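Local coordinates for protein transcriptional regulator, MarR family (Silicibacter pomeroyi DSS-3, PDB 3CDH) that probably binds DNA through a winged helix-turn-helix domain and regulates transcription, as other members of the MarR family do, at residues 40-45 against 75-80; 58-63 against 99-104. One frame throughout, in Å; residues are numbered along the deposited sequence. Where two conformers were deposited one is given.

How the interactions relate
Both contacts belong to the winged helix-turn-helix region of the chain. Helix 71-84, by its place in the MarR fold probably the DNA-recognition helix, supplies one side of interaction 1 and packs against interaction 2. Interaction 1 joins the start of helix 43-54 to one flank of that helix; interaction 2 pairs strand 58-59 with strand 100-103 of the wing. Their centres lie about 13 Å apart, and they touch through apolar packing: CG1 of Val78 is 4.1 Å from CG2 of Val101, and CB of Thr75 is 4.2 Å from CD1 of Ile60. Within helix 71-84, Ile77 points toward segment 40-45, while Val78 points away from it. A sulfate, probably from the crystallisation liquor, lies beside Met59 and Arg100 in interaction 2.

Interaction 1. Residues 40-45 against 75-80; sequences GLRVPE and TRIVDQ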
ATOM      1  N   GLY B  40      -6.389 -12.629  16.220  1.00 46.16           N
ATOM      2  CA  GLY B  40      -5.181 -12.332  17.000  1.00 44.98           C
ATOM      3  C   GLY B  40      -3.852 -12.255  16.239  1.00 43.98           C
ATOM      4  O   GLY B  40      -2.769 -12.366  16.847  1.00 43.04           O
ATOM      5  N   LEU B  41      -3.939 -12.073  14.919  1.00 43.21           N
ATOM      6  CA  LEU B  41      -2.786 -12.066  14.040  1.00 42.90           C
ATOM      7  C   LEU B  41      -2.452 -10.681  13.484  1.00 42.36           C
ATOM      8  O   LEU B  41      -3.354  -9.858  13.260  1.00 43.02           O
ATOM      9  CB  LEU B  41      -3.037 -12.994  12.857  1.00 43.05           C
ATOM     10  CG  LEU B  41      -2.725 -14.454  13.102  1.00 45.00           C
ATOM     11  CD1 LEU B  41      -3.049 -15.228  11.853  1.00 45.96           C
ATOM     12  CD2 LEU B  41      -1.264 -14.592  13.442  1.00 44.37           C
ATOM     13  N   ARG B  42      -1.165 -10.441  13.228  1.00 41.05           N
ATOM     14  CA  ARG B  42      -0.739  -9.199  12.587  1.00 40.26           C
ATOM     15  C   ARG B  42      -0.645  -9.385  11.070  1.00 39.93           C
ATOM     16  O   ARG B  42      -0.401 -10.504  10.570  1.00 39.61           O
ATOM     17  CB  ARG B  42       0.599  -8.748  13.150  1.00 39.55           C
ATOM     18  CG  ARG B  42       0.522  -8.072  14.464  1.00 39.80           C
ATOM     19  CD  ARG B  42       1.896  -7.987  15.107  1.00 42.93           C
ATOM     20  NE  ARG B  42       2.576  -9.292  15.041  1.00 46.72           N
ATOM     21  CZ  ARG B  42       3.867  -9.507  15.336  1.00 47.73           C
ATOM     22  NH1 ARG B  42       4.372 -10.747  15.239  1.00 45.76           N
ATOM     23  NH2 ARG B  42       4.653  -8.493  15.727  1.00 45.95           N
ATOM     24  N   VAL B  43      -0.824  -8.291  10.331  1.00 39.67           N
ATOM     25  CA  VAL B  43      -0.783  -8.376   8.863  1.00 39.31           C
ATOM     26  C   VAL B  43       0.501  -9.025   8.334  1.00 38.61           C
ATOM     27  O   VAL B  43       0.450  -9.912   7.491  1.00 39.19           O
ATOM     28  CB  VAL B  43      -1.047  -7.014   8.186  1.00 39.47           C
ATOM     29  CG1 VAL B  43      -0.686  -7.070   6.703  1.00 39.57           C
ATOM     30  CG2 VAL B  43      -2.488  -6.631   8.362  1.00 38.66           C
ATOM     31  N   PRO B  44       1.656  -8.621   8.846  1.00 38.20           N
ATOM     32  CA  PRO B  44       2.842  -9.302   8.328  1.00 37.98           C
ATOM     33  C   PRO B  44       2.819 -10.805   8.600  1.00 38.35           C
ATOM     34  O   PRO B  44       3.309 -11.578   7.765  1.00 38.08           O
ATOM     35  CB  PRO B  44       3.995  -8.653   9.091  1.00 37.30           C
ATOM     36  CG  PRO B  44       3.449  -7.436   9.662  1.00 37.97           C
ATOM     37  CD  PRO B  44       1.991  -7.591   9.840  1.00 38.05           C
ATOM     38  N   GLU B  45       2.284 -11.224   9.758  1.00 38.91           N
ATOM     39  CA  GLU B  45       2.242 -12.659  10.071  1.00 39.68           C
ATOM     40  C   GLU B  45       1.391 -13.384   9.037  1.00 40.05           C
ATOM     41  O   GLU B  45       1.795 -14.404   8.498  1.00 41.60           O
ATOM     42  CB  GLU B  45       1.748 -12.917  11.474  1.00 39.69           C
ATOM     43  CG  GLU B  45       2.834 -13.270  12.460  1.00 43.27           C
ATOM     44  CD  GLU B  45       2.446 -12.975  13.895  1.00 50.12           C
ATOM     45  OE1 GLU B  45       3.142 -13.416  14.846  1.00 49.82           O
ATOM     46  OE2 GLU B  45       1.431 -12.267  14.095  1.00 55.56           O
ATOM     47  N   THR B  75      12.587 -10.368   9.750  1.00 49.00           N
ATOM     48  CA  THR B  75      13.159 -11.444  10.508  1.00 48.57           C
ATOM     49  C   THR B  75      12.731 -11.428  11.977  1.00 47.43           C
ATOM     50  O   THR B  75      12.555 -12.490  12.571  1.00 46.58           O
ATOM     51  CB  THR B  75      14.676 -11.638  10.203  1.00 50.63           C
ATOM     52  OG1 THR B  75      15.440 -11.618  11.403  1.00 51.62           O
ATOM     53  CG2 THR B  75      15.150 -10.564   9.348  1.00 51.74           C
ATOM     54  N   ARG B  76      12.490 -10.237  12.534  1.00 46.68           N
ATOM     55  CA  ARG B  76      11.917 -10.137  13.866  1.00 46.89           C
ATOM     56  C   ARG B  76      10.587 -10.852  13.872  1.00 43.96           C
ATOM     57  O   ARG B  76      10.311 -11.671  14.772  1.00 43.17           O
ATOM     58  CB  ARG B  76      11.795  -8.698  14.339  1.00 46.49           C
ATOM     59  CG  ARG B  76      13.085  -8.225  15.043  1.00 52.97           C
ATOM     60  CD  ARG B  76      13.067  -6.756  15.545  1.00 54.80           C
ATOM     61  NE  ARG B  76      12.570  -5.783  14.544  1.00 65.92           N
ATOM     62  CZ  ARG B  76      13.328  -4.963  13.796  1.00 70.01           C
ATOM     63  NH1 ARG B  76      14.660  -4.983  13.892  1.00 74.36           N
ATOM     64  NH2 ARG B  76      12.747  -4.119  12.932  1.00 69.91           N
ATOM     65  N   ILE B  77       9.809 -10.615  12.817  1.00 42.17           N
ATOM     66  CA  ILE B  77       8.527 -11.275  12.701  1.00 40.36           C
ATOM     67  C   ILE B  77       8.642 -12.768  12.554  1.00 40.78           C
ATOM     68  O   ILE B  77       7.968 -13.507  13.287  1.00 41.62           O
ATOM     69  CB  ILE B  77       7.639 -10.670  11.637  1.00 39.38           C
ATOM     70  CG1 ILE B  77       6.935  -9.493  12.277  1.00 39.37           C
ATOM     71  CG2 ILE B  77       6.552 -11.653  11.223  1.00 37.10           C
ATOM     72  CD1 ILE B  77       6.724  -8.415  11.358  1.00 42.01           C
ATOM     73  N   VAL B  78       9.496 -13.223  11.646  1.00 40.78           N
ATOM     74  CA  VAL B  78       9.633 -14.638  11.468  1.00 40.90           C
ATOM     75  C   VAL B  78      10.108 -15.252  12.769  1.00 41.86           C
ATOM     76  O   VAL B  78       9.580 -16.278  13.164  1.00 41.88           O
ATOM     77  CB  VAL B  78      10.559 -14.993  10.315  1.00 42.48           C
ATOM     78  CG1 VAL B  78      10.962 -16.454  10.378  1.00 41.51           C
ATOM     79  CG2 VAL B  78       9.867 -14.658   8.966  1.00 42.36           C
ATOM     80  N   ASP B  79      11.061 -14.632  13.466  1.00 42.22           N
ATOM     81  CA  ASP B  79      11.490 -15.199  14.748  1.00 42.65           C
ATOM     82  C   ASP B  79      10.345 -15.399  15.724  1.00 41.54           C
ATOM     83  O   ASP B  79      10.322 -16.383  16.486  1.00 41.80           O
ATOM     84  CB  ASP B  79      12.499 -14.319  15.445  1.00 43.89           C
ATOM     85  CG  ASP B  79      13.823 -14.277  14.737  1.00 46.07           C
ATOM     86  OD1 ASP B  79      14.151 -15.193  13.944  1.00 45.27           O
ATOM     87  OD2 ASP B  79      14.537 -13.284  14.981  1.00 49.47           O
ATOM     88  N   GLN B  80       9.411 -14.459  15.728  1.00 40.18           N
ATOM     89  CA  GLN B  80       8.299 -14.532  16.677  1.00 39.39           C
ATOM     90  C   GLN B  80       7.398 -15.707  16.338  1.00 39.42           C
ATOM     91  O   GLN B  80       6.956 -16.421  17.233  1.00 39.82           O
ATOM     92  CB  GLN B  80       7.496 -13.240  16.685  1.00 37.88           C
ATOM     93  CG  GLN B  80       8.251 -12.105  17.253  1.00 37.89           C
ATOM     94  CD  GLN B  80       7.482 -10.810  17.142  1.00 39.96           C
ATOM     95  OE1 GLN B  80       6.858 -10.516  16.105  1.00 39.78           O
ATOM     96  NE2 GLN B  80       7.495 -10.027  18.227  1.00 39.87           N
TER
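Glu45 and Ile77 mark the nearest backbone approach, 7.0 Å between their CA atoms, where, in the winged helix-turn-helix domain, the first turn of helix 43-54 comes up to the middle of helix 71-84, probably the recognition helix of the MarR fold. Arg42, at the N-cap position, carries the polar half of the contact. Its chain bends at the CG-CD bond (chi3 -47°) and brings the guanidinium over to Gln80; the Arg42 and Gln80 side chains cross at about a right angle. NH1 of Arg42 gives OE1 of Gln80 a 2.6 Å hydrogen bond, and NH2 adds a weak one to the same oxygen. The oxygen lies in the guanidinium plane, yet NH1 stands above the carbonyl plane of the amide, and the two flat groups are turned 52° apart. Glu45 holds the same guanidinium from within its own segment: its OE1 forms a salt bridge with NH1 of Arg42 at 3.0 Å, and its OE2 accepts from the backbone N of Arg42 and, weakly, from NE. Beneath this polar layer Ile77 points toward helix 43-54. Its CD1 packs 3.6 Å from CB of Pro44, its CG2 lies 4.2 Å from CG of Glu45, and its CG1 sits under one face of the guanidinium. Arg84 forms a second salt bridge with OE1 of Glu45. The buried carboxylate, gripped by two arginines, is therefore likely to stay ionised, while Glu45 and Gln80 together probably limit rotation of the Arg42 guanidinium.

Interaction 2. Residues 58-63 against 99-104; sequences MMITRL and VRVRLT. With SO4 (sulfate ion), chain I.
Met59 and Arg100, both extending from one face of the antiparallel sheet of the winged helix-turn-helix domain, lie side by side and point the same way. CG of Met59, a selenomethionine like Met58, rests 3.7 Å above the centre of the Arg100 guanidinium; Arg100 reaches this position by bending at chi2 (121°), and its NH2 is hydrogen-bonded to the carbonyl O of Arg98. The two residues form a non-hydrogen-bonded pair. In the adjoining hydrogen-bonded pair, N of Met58 donates to O of Val101 at 2.9 Å, and a weak bond returns from N of Val101 to O of Met58.

Apolar groups join strand 100-103 and the residue before it to helix 60-67. CD2 of Leu63 meets CG1 of Val101 at 4.1 Å, the two side chains crossing at about a right angle, while CG1 of Ile60 approaches CG1 of Val99 at 4.2 Å. Val101 also touches Val87 of the neighbouring strand 87-89.

A sulfate sits beside the Met59-Arg100 pair. Its O3 lies next to N of Met59, at a distance too short to be trusted as a hydrogen bond, and its O1 lies 3.2 Å from NH1 of Arg100, oblique to the guanidinium.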
HETATM    1  N   MSE B  58      11.201 -21.074   2.021  1.00 71.86           N
HETATM    2  CA  MSE B  58      11.594 -19.816   1.424  1.00 71.30           C
HETATM    3  C   MSE B  58      12.696 -19.164   2.203  1.00 69.03           C
HETATM    4  O   MSE B  58      12.804 -19.351   3.418  1.00 67.94           O
HETATM    5  CB  MSE B  58      10.437 -18.864   1.395  1.00 68.60           C
HETATM    6  CG  MSE B  58       9.763 -18.783   0.106  1.00 70.51           C
HETATM    7 SE   MSE B  58       8.789 -17.085  -0.051  0.90 73.78          SE
HETATM    8  CE  MSE B  58       7.448 -17.785  -1.313  1.00 71.25           C
HETATM    9  N   MSE B  59      13.497 -18.380   1.495  1.00 68.35           N
HETATM   10  CA  MSE B  59      14.558 -17.603   2.086  1.00 67.37           C
HETATM   11  C   MSE B  59      13.896 -16.422   2.708  1.00 63.69           C
HETATM   12  O   MSE B  59      12.919 -15.910   2.172  1.00 62.59           O
HETATM   13  CB  MSE B  59      15.505 -17.119   1.010  1.00 69.20           C
HETATM   14  CG  MSE B  59      16.167 -18.210   0.214  1.00 72.08           C
HETATM   15 SE   MSE B  59      17.400 -17.387  -1.058  0.60 76.78          SE
HETATM   16  CE  MSE B  59      16.400 -17.370  -2.738  1.00 76.18           C
ATOM     17  N   ILE B  60      14.406 -15.971   3.841  1.00 62.39           N
ATOM     18  CA  ILE B  60      13.738 -14.864   4.522  1.00 59.22           C
ATOM     19  C   ILE B  60      13.749 -13.649   3.611  1.00 58.75           C
ATOM     20  O   ILE B  60      12.810 -12.844   3.623  1.00 57.43           O
ATOM     21  CB  ILE B  60      14.365 -14.514   5.878  1.00 58.89           C
ATOM     22  CG1 ILE B  60      14.295 -15.701   6.812  1.00 57.96           C
ATOM     23  CG2 ILE B  60      13.628 -13.338   6.546  1.00 57.37           C
ATOM     24  CD1 ILE B  60      14.427 -15.306   8.272  1.00 58.11           C
ATOM     25  N   THR B  61      14.788 -13.535   2.792  1.00 59.78           N
ATOM     26  CA  THR B  61      14.921 -12.380   1.917  1.00 59.16           C
ATOM     27  C   THR B  61      13.791 -12.320   0.878  1.00 57.61           C
ATOM     28  O   THR B  61      13.290 -11.229   0.569  1.00 56.62           O
ATOM     29  CB  THR B  61      16.319 -12.301   1.277  1.00 62.22           C
ATOM     30  OG1 THR B  61      16.538 -13.468   0.490  1.00 64.79           O
ATOM     31  CG2 THR B  61      17.423 -12.255   2.360  1.00 62.91           C
ATOM     32  N   ARG B  62      13.375 -13.474   0.356  0.60 57.64           N
ATOM     33  CA  ARG B  62      12.242 -13.504  -0.580  0.60 56.87           C
ATOM     34  C   ARG B  62      10.927 -13.245   0.165  0.60 54.13           C
ATOM     35  O   ARG B  62      10.042 -12.534  -0.330  0.60 53.16           O
ATOM     36  CB  ARG B  62      12.189 -14.817  -1.385  0.60 58.78           C
ATOM     37  CG  ARG B  62      10.938 -15.026  -2.275  0.60 58.39           C
ATOM     38  CD  ARG B  62      11.011 -14.345  -3.671  0.60 62.87           C
ATOM     39  NE  ARG B  62       9.831 -14.650  -4.507  0.60 63.67           N
ATOM     40  CZ  ARG B  62       9.385 -13.901  -5.521  0.60 64.20           C
ATOM     41  NH1 ARG B  62      10.007 -12.779  -5.870  0.60 63.86           N
ATOM     42  NH2 ARG B  62       8.292 -14.271  -6.181  0.60 64.22           N
ATOM     43  N   LEU B  63      10.802 -13.816   1.356  1.00 52.64           N
ATOM     44  CA  LEU B  63       9.633 -13.570   2.169  1.00 50.25           C
ATOM     45  C   LEU B  63       9.495 -12.069   2.392  1.00 48.61           C
ATOM     46  O   LEU B  63       8.395 -11.526   2.275  1.00 47.33           O
ATOM     47  CB  LEU B  63       9.783 -14.276   3.506  1.00 49.99           C
ATOM     48  CG  LEU B  63       8.722 -15.119   4.176  1.00 48.23           C
ATOM     49  CD1 LEU B  63       7.698 -15.740   3.245  1.00 47.88           C
ATOM     50  CD2 LEU B  63       9.541 -16.196   4.841  1.00 51.34           C
ATOM     51  N   VAL B  99      19.558 -18.939   4.409  1.00 71.80           N
ATOM     52  CA  VAL B  99      18.638 -19.749   5.215  1.00 70.54           C
ATOM     53  C   VAL B  99      17.208 -19.710   4.679  1.00 67.86           C
ATOM     54  O   VAL B  99      16.747 -18.688   4.150  1.00 66.48           O
ATOM     55  CB  VAL B  99      18.617 -19.377   6.746  1.00 69.33           C
ATOM     56  CG1 VAL B  99      17.747 -18.154   7.022  1.00 67.55           C
ATOM     57  CG2 VAL B  99      18.084 -20.540   7.587  1.00 68.51           C
ATOM     58  N   ARG B 100      16.508 -20.806   4.900  1.00 66.59           N
ATOM     59  CA  ARG B 100      15.191 -21.016   4.379  1.00 64.80           C
ATOM     60  C   ARG B 100      14.265 -21.364   5.523  1.00 61.89           C
ATOM     61  O   ARG B 100      14.698 -21.812   6.551  1.00 62.03           O
ATOM     62  CB  ARG B 100      15.222 -22.165   3.400  1.00 67.77           C
ATOM     63  CG  ARG B 100      15.256 -21.779   1.967  1.00 72.28           C
ATOM     64  CD  ARG B 100      16.461 -22.336   1.324  1.00 82.48           C
ATOM     65  NE  ARG B 100      16.430 -22.174  -0.116  1.00 91.98           N
ATOM     66  CZ  ARG B 100      17.396 -21.601  -0.820  1.00 96.59           C
ATOM     67  NH1 ARG B 100      17.280 -21.499  -2.128  1.00 99.64           N
ATOM     68  NH2 ARG B 100      18.471 -21.129  -0.212  1.00 96.45           N
ATOM     69  N   VAL B 101      12.978 -21.163   5.331  1.00 59.01           N
ATOM     70  CA  VAL B 101      12.040 -21.228   6.422  1.00 56.48           C
ATOM     71  C   VAL B 101      10.782 -21.904   5.933  1.00 55.39           C
ATOM     72  O   VAL B 101      10.411 -21.732   4.786  1.00 55.27           O
ATOM     73  CB  VAL B 101      11.795 -19.789   6.911  1.00 54.77           C
ATOM     74  CG1 VAL B 101      10.369 -19.497   7.112  1.00 52.89           C
ATOM     75  CG2 VAL B 101      12.583 -19.550   8.163  1.00 55.79           C
ATOM     76  N   ARG B 102      10.142 -22.704   6.771  1.00 54.72           N
ATOM     77  CA  ARG B 102       8.928 -23.395   6.331  1.00 55.33           C
ATOM     78  C   ARG B 102       7.854 -23.442   7.421  1.00 53.73           C
ATOM     79  O   ARG B 102       8.155 -23.226   8.605  1.00 53.07           O
ATOM     80  CB  ARG B 102       9.248 -24.800   5.834  1.00 57.69           C
ATOM     81  CG  ARG B 102       9.783 -25.712   6.888  1.00 60.86           C
ATOM     82  CD  ARG B 102       9.662 -27.185   6.481  1.00 68.95           C
ATOM     83  NE  ARG B 102      10.356 -28.049   7.441  1.00 75.24           N
ATOM     84  CZ  ARG B 102       9.783 -28.645   8.499  1.00 78.10           C
ATOM     85  NH1 ARG B 102      10.511 -29.398   9.322  1.00 80.81           N
ATOM     86  NH2 ARG B 102       8.482 -28.512   8.746  1.00 78.14           N
ATOM     87  N   LEU B 103       6.610 -23.707   7.025  1.00 53.35           N
ATOM     88  CA  LEU B 103       5.533 -23.899   7.997  1.00 52.68           C
ATOM     89  C   LEU B 103       5.734 -25.172   8.793  1.00 53.93           C
ATOM     90  O   LEU B 103       6.275 -26.160   8.264  1.00 56.10           O
ATOM     91  CB  LEU B 103       4.187 -23.970   7.298  1.00 52.97           C
ATOM     92  CG  LEU B 103       3.848 -22.653   6.609  1.00 52.24           C
ATOM     93  CD1 LEU B 103       2.526 -22.748   5.846  1.00 52.33           C
ATOM     94  CD2 LEU B 103       3.828 -21.508   7.636  1.00 50.31           C
ATOM     95  N   THR B 104       5.333 -25.139  10.061  1.00 52.14           N
ATOM     96  CA  THR B 104       5.207 -26.350  10.841  1.00 53.04           C
ATOM     97  C   THR B 104       3.849 -26.912  10.478  1.00 54.92           C
ATOM     98  O   THR B 104       3.136 -26.297   9.684  1.00 55.15           O
ATOM     99  CB  THR B 104       5.211 -26.043  12.340  1.00 51.58           C
ATOM    100  OG1 THR B 104       4.122 -25.172  12.646  1.00 49.80           O
ATOM    101  CG2 THR B 104       6.516 -25.405  12.782  1.00 47.90           C
TER
HETATM  102  S   SO4 I 205      13.329 -19.150  -2.140  1.00131.85           S
HETATM  103  O1  SO4 I 205      14.439 -20.116  -2.064  1.00131.43           O
HETATM  104  O2  SO4 I 205      12.041 -19.769  -2.441  1.00131.57           O
HETATM  105  O3  SO4 I 205      13.215 -18.460  -0.865  1.00132.74           O
HETATM  106  O4  SO4 I 205      13.567 -18.151  -3.181  1.00133.22           O